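Local coordinates for tubulin-like protein CetZ1 (Haloferax volcanii, PDB 4B46), which controls archaeal cell shape as a GTP-binding tubulin-like cytoskeletal protein and is essential for the rod-shaped cell type needed for efficient swimming, at residues 272-277 against 297-302; 276-281 against 342-347. All coordinates share one frame; numbering follows the deposited sequence.

Contact 1 of 2, residues 272-277 against 297-302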
loop_
_atom_site.group_PDB
_atom_site.type_symbol
_atom_site.label_atom_id
_atom_site.label_comp_id
_atom_site.label_asym_id
_atom_site.label_seq_id
_atom_site.Cartn_x
_atom_site.Cartn_y
_atom_site.Cartn_z
ATOM N N THR A 272 -19.469 0.022 15.955
ATOM C CA THR A 272 -19.890 1.185 15.190
ATOM C C THR A 272 -19.019 2.395 15.521
ATOM O O THR A 272 -18.766 3.236 14.658
ATOM C CB THR A 272 -21.378 1.512 15.393
ATOM O OG1 THR A 272 -21.652 1.679 16.788
ATOM C CG2 THR A 272 -22.230 0.393 14.855
ATOM N N SER A 273 -18.555 2.468 16.768
ATOM C CA SER A 273 -17.619 3.515 17.187
ATOM C C SER A 273 -16.274 3.440 16.466
ATOM O O SER A 273 -15.754 4.460 16.016
ATOM C CB SER A 273 -17.403 3.481 18.704
ATOM O OG SER A 273 -18.518 4.037 19.378
ATOM N N LEU A 274 -15.700 2.242 16.377
ATOM C CA LEU A 274 -14.462 2.055 15.627
ATOM C C LEU A 274 -14.639 2.441 14.161
ATOM O O LEU A 274 -13.744 3.031 13.554
ATOM C CB LEU A 274 -13.994 0.604 15.695
ATOM C CG LEU A 274 -13.181 0.114 16.886
ATOM C CD1 LEU A 274 -12.745 -1.311 16.600
ATOM C CD2 LEU A 274 -11.969 1.012 17.158
ATOM N N VAL A 275 -15.793 2.087 13.601
ATOM C CA VAL A 275 -16.113 2.404 12.217
ATOM C C VAL A 275 -16.086 3.919 12.014
ATOM O O VAL A 275 -15.441 4.423 11.088
ATOM C CB VAL A 275 -17.491 1.815 11.802
ATOM C CG1 VAL A 275 -17.918 2.331 10.446
ATOM C CG2 VAL A 275 -17.441 0.291 11.782
ATOM N N ARG A 276 -16.769 4.642 12.893
ATOM C CA ARG A 276 -16.747 6.104 12.851
ATOM C C ARG A 276 -15.340 6.682 13.016
ATOM O O ARG A 276 -14.944 7.578 12.270
ATOM C CB ARG A 276 -17.709 6.703 13.882
ATOM C CG ARG A 276 -19.177 6.358 13.607
ATOM C CD ARG A 276 -20.147 7.267 14.379
ATOM N NE ARG A 276 -19.979 7.150 15.824
ATOM C CZ ARG A 276 -20.529 6.188 16.556
ATOM N NH1 ARG A 276 -21.281 5.266 15.973
ATOM N NH2 ARG A 276 -20.325 6.143 17.864
ATOM N N LYS A 277 -14.584 6.165 13.981
ATOM C CA LYS A 277 -13.231 6.664 14.241
ATOM C C LYS A 277 -12.321 6.449 13.046
ATOM O O LYS A 277 -11.487 7.306 12.722
ATOM C CB LYS A 277 -12.630 5.996 15.476
ATOM C CG LYS A 277 -13.213 6.491 16.780
ATOM C CD LYS A 277 -12.949 5.508 17.905
ATOM C CE LYS A 277 -13.731 5.872 19.155
ATOM N NZ LYS A 277 -13.573 4.825 20.197
ATOM N N LEU A 297 -15.538 -2.425 4.526
ATOM C CA LEU A 297 -15.302 -2.354 5.954
ATOM C C LEU A 297 -14.736 -3.682 6.423
ATOM O O LEU A 297 -15.259 -4.745 6.086
ATOM C CB LEU A 297 -16.619 -2.060 6.690
ATOM C CG LEU A 297 -16.579 -2.148 8.210
ATOM C CD1 LEU A 297 -15.570 -1.154 8.774
ATOM C CD2 LEU A 297 -17.979 -1.899 8.800
ATOM N N VAL A 298 -13.670 -3.619 7.208
ATOM C CA VAL A 298 -13.070 -4.816 7.756
ATOM C C VAL A 298 -12.901 -4.670 9.262
ATOM O O VAL A 298 -12.251 -3.733 9.731
ATOM C CB VAL A 298 -11.691 -5.089 7.116
ATOM C CG1 VAL A 298 -11.046 -6.315 7.751
ATOM C CG2 VAL A 298 -11.825 -5.273 5.609
ATOM N N LEU A 299 -13.491 -5.595 10.014
ATOM C CA LEU A 299 -13.312 -5.652 11.466
ATOM C C LEU A 299 -12.440 -6.849 11.816
ATOM O O LEU A 299 -12.742 -7.961 11.435
ATOM C CB LEU A 299 -14.660 -5.792 12.176
ATOM C CG LEU A 299 -15.389 -4.532 12.641
ATOM C CD1 LEU A 299 -14.584 -3.795 13.704
ATOM C CD2 LEU A 299 -15.673 -3.623 11.472
ATOM N N ALA A 300 -11.354 -6.629 12.544
ATOM C CA ALA A 300 -10.476 -7.729 12.917
ATOM C C ALA A 300 -10.355 -7.806 14.425
ATOM O O ALA A 300 -10.149 -6.794 15.091
ATOM C CB ALA A 300 -9.104 -7.551 12.282
ATOM N N GLY A 301 -10.484 -9.009 14.966
ATOM C CA GLY A 301 -10.384 -9.196 16.397
ATOM C C GLY A 301 -10.867 -10.565 16.819
ATOM O O GLY A 301 -11.244 -11.387 15.979
ATOM N N PRO A 302 -10.853 -10.820 18.132
ATOM C CA PRO A 302 -11.334 -12.094 18.663
ATOM C C PRO A 302 -12.826 -12.217 18.413
ATOM O O PRO A 302 -13.551 -11.238 18.607
ATOM C CB PRO A 302 -11.037 -11.987 20.161
ATOM C CG PRO A 302 -10.967 -10.525 20.436
ATOM C CD PRO A 302 -10.440 -9.886 19.193
#
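In the C-terminal domain of this tubulin-like fold, helix 265-280 lies against the face of a beta sheet, and here Leu274 and Val275 of the helix meet Leu297 and Leu299 of strand 294-301. All four are buried. Val275 makes the main contact through one methyl, CG2. This methyl lies 3.7 Å from Leu297 CD2 and 3.8 Å from Leu297 CD1, so it sits in the fork of the leucine. The two side chains cross at about a right angle. CG1 of Val275 is anti to the backbone N (chi1 171°), which leaves CG2 beside that N, on the side that meets the leucines. Leu297 points from the strand toward the helix.

The same CG2 also comes to 4.3 Å from Leu299 CD2. One valine methyl therefore bridges two leucines that are two residues apart on the strand and share one face of the sheet. The sheet is mixed, and strand 294-301 runs between strands 339-347 and 326-333, bonded to both through its backbone. Helix segment 272-277 passes over strand segment 297-301 at a steep angle, 124° between the N-to-C directions, with their axes 10.1 Å apart at closest approach. At that spacing the touch is made by side-chain ends, and no hydrogen bond crosses between the two segments.

Leu274 reaches the strand further along. Its CD1 is 4.2 Å from Leu299 CD1, a looser touch. Leu274 also packs on Val340 of strand 339-347 and Ala234 of strand 228-237. Ile318 of helix 308-322 touches both Val275 and Leu297, so a second helix joins them.

Contact 2 of 2, residues 276-281 against 342-347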
loop_
_atom_site.group_PDB
_atom_site.type_symbol
_atom_site.label_atom_id
_atom_site.label_comp_id
_atom_site.label_asym_id
_atom_site.label_seq_id
_atom_site.Cartn_x
_atom_site.Cartn_y
_atom_site.Cartn_z
ATOM N N ARG A 276 -16.769 4.642 12.893
ATOM C CA ARG A 276 -16.747 6.104 12.851
ATOM C C ARG A 276 -15.340 6.682 13.016
ATOM O O ARG A 276 -14.944 7.578 12.270
ATOM C CB ARG A 276 -17.709 6.703 13.882
ATOM C CG ARG A 276 -19.177 6.358 13.607
ATOM C CD ARG A 276 -20.147 7.267 14.379
ATOM N NE ARG A 276 -19.979 7.150 15.824
ATOM C CZ ARG A 276 -20.529 6.188 16.556
ATOM N NH1 ARG A 276 -21.281 5.266 15.973
ATOM N NH2 ARG A 276 -20.325 6.143 17.864
ATOM N N LYS A 277 -14.584 6.165 13.981
ATOM C CA LYS A 277 -13.231 6.664 14.241
ATOM C C LYS A 277 -12.321 6.449 13.046
ATOM O O LYS A 277 -11.487 7.306 12.722
ATOM C CB LYS A 277 -12.630 5.996 15.476
ATOM C CG LYS A 277 -13.213 6.491 16.780
ATOM C CD LYS A 277 -12.949 5.508 17.905
ATOM C CE LYS A 277 -13.731 5.872 19.155
ATOM N NZ LYS A 277 -13.573 4.825 20.197
ATOM N N ALA A 278 -12.485 5.306 12.382
ATOM C CA ALA A 278 -11.686 4.984 11.208
ATOM C C ALA A 278 -12.055 5.879 10.028
ATOM O O ALA A 278 -11.176 6.335 9.289
ATOM C CB ALA A 278 -11.846 3.509 10.831
ATOM N N ALA A 279 -13.349 6.140 9.854
ATOM C CA ALA A 279 -13.793 6.927 8.708
ATOM C C ALA A 279 -13.433 8.398 8.864
ATOM O O ALA A 279 -13.160 9.079 7.877
ATOM C CB ALA A 279 -15.273 6.789 8.494
ATOM N N LEU A 280 -13.449 8.880 10.100
ATOM C CA LEU A 280 -13.234 10.305 10.369
ATOM C C LEU A 280 -11.802 10.604 10.812
ATOM O O LEU A 280 -11.401 11.768 10.916
ATOM C CB LEU A 280 -14.237 10.800 11.422
ATOM C CG LEU A 280 -15.700 10.486 11.083
ATOM C CD1 LEU A 280 -16.660 11.058 12.126
ATOM C CD2 LEU A 280 -16.070 10.968 9.685
ATOM N N GLY A 281 -11.029 9.554 11.062
ATOM C CA GLY A 281 -9.654 9.725 11.493
ATOM C C GLY A 281 -8.735 10.001 10.318
ATOM O O GLY A 281 -9.192 10.155 9.186
ATOM N N GLY A 342 -10.679 -1.709 13.174
ATOM C CA GLY A 342 -11.568 -1.483 12.050
ATOM C C GLY A 342 -10.826 -0.784 10.929
ATOM O O GLY A 342 -10.149 0.222 11.161
ATOM N N VAL A 343 -10.935 -1.323 9.717
ATOM C CA VAL A 343 -10.312 -0.712 8.555
ATOM C C VAL A 343 -11.373 -0.403 7.523
ATOM O O VAL A 343 -12.259 -1.209 7.267
ATOM C CB VAL A 343 -9.227 -1.639 7.941
ATOM C CG1 VAL A 343 -9.143 -1.477 6.423
ATOM C CG2 VAL A 343 -7.872 -1.369 8.583
ATOM N N ILE A 344 -11.294 0.775 6.929
ATOM C CA ILE A 344 -12.162 1.094 5.813
ATOM C C ILE A 344 -11.302 1.339 4.586
ATOM O O ILE A 344 -10.413 2.184 4.601
ATOM C CB ILE A 344 -13.022 2.334 6.105
ATOM C CG1 ILE A 344 -13.852 2.106 7.385
ATOM C CG2 ILE A 344 -13.930 2.629 4.920
ATOM C CD1 ILE A 344 -14.662 3.312 7.825
ATOM N N LEU A 345 -11.559 0.573 3.535
ATOM C CA LEU A 345 -10.879 0.756 2.268
ATOM C C LEU A 345 -11.837 1.520 1.381
ATOM O O LEU A 345 -12.988 1.109 1.207
ATOM C CB LEU A 345 -10.540 -0.605 1.643
ATOM C CG LEU A 345 -10.141 -0.622 0.166
ATOM C CD1 LEU A 345 -8.854 0.182 -0.087
ATOM C CD2 LEU A 345 -10.000 -2.068 -0.352
ATOM N N LEU A 346 -11.376 2.657 0.868
ATOM C CA LEU A 346 -12.163 3.469 -0.041
ATOM C C LEU A 346 -11.442 3.496 -1.375
ATOM O O LEU A 346 -10.313 3.971 -1.466
ATOM C CB LEU A 346 -12.335 4.892 0.502
ATOM C CG LEU A 346 -13.060 5.005 1.844
ATOM C CD1 LEU A 346 -13.017 6.438 2.360
ATOM C CD2 LEU A 346 -14.506 4.536 1.721
ATOM N N SER A 347 -12.089 2.960 -2.405
ATOM C CA SER A 347 -11.459 2.855 -3.706
ATOM C C SER A 347 -12.123 3.817 -4.666
ATOM O O SER A 347 -13.326 4.007 -4.610
ATOM C CB SER A 347 -11.533 1.413 -4.217
ATOM O OG SER A 347 -11.334 1.350 -5.625
#
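Ile344 of strand 339-347 and Ala278 of helix 265-280 bury the most surface in this contact, and Ala279 adds a smaller share. Ile344 points from the strand toward the helix, and its terminal methyl CD1 does the touching. CD1 lies 3.6 Å from Ala279 CB and 4.1 Å from Ala278 CB. It is also 3.7 Å from the backbone N of Ala279. The methyl thus rests on the helix backbone between two small side chains. The extended chain explains the reach: with chi2 at 176°, CD1 of Ile344 lies anti to CA, and the chain reaches its full length from the backbone.

Ala278 points toward the strand. Its CB also lies against the strand backbone, 3.7 Å from the carbonyl O of Gly342. The axes of helix segment 276-280 and strand segment 342-347 come within 7.7 Å of each other, and their N-to-C directions differ by 42°. This is the last turn of the helix; Gly281 is the first residue to leave helical geometry.

The strand is an inner one of the C-terminal part of the sheet. Its backbone bonds to strand 228-237 on one side and to strand 294-301 on the other. Trp317 and Ile318 of helix 308-322 border the site, touching Ala279 and Ile344 respectively.

The chemistry implies a buried apolar seam. Small alanine side chains suit the close spacing, and one isoleucine methyl makes the contact with both of them. The contact rests on van der Waals packing, with no directional bond between the segments.

How the contacts relate
Of the elements involved, helix 265-280 comes first along the chain and serves both contacts, which share Arg276 and Lys277. The chain then enters strand 294-301, where contact 1 closes the shorter loop. It continues through helix 308-322 and strand 326-333 to strand 339-347, where contact 2 closes the longer one. The two loops cross: contact 2 opens about one helical turn after contact 1 and closes beyond it. Their centres are 8 Å apart. The two strands are antiparallel neighbours, joined by a probable hydrogen bond from Val343 N to Val298 O, 2.7 Å long. Contacts 1 and 2 thus lay successive turns of one helix on adjacent strands.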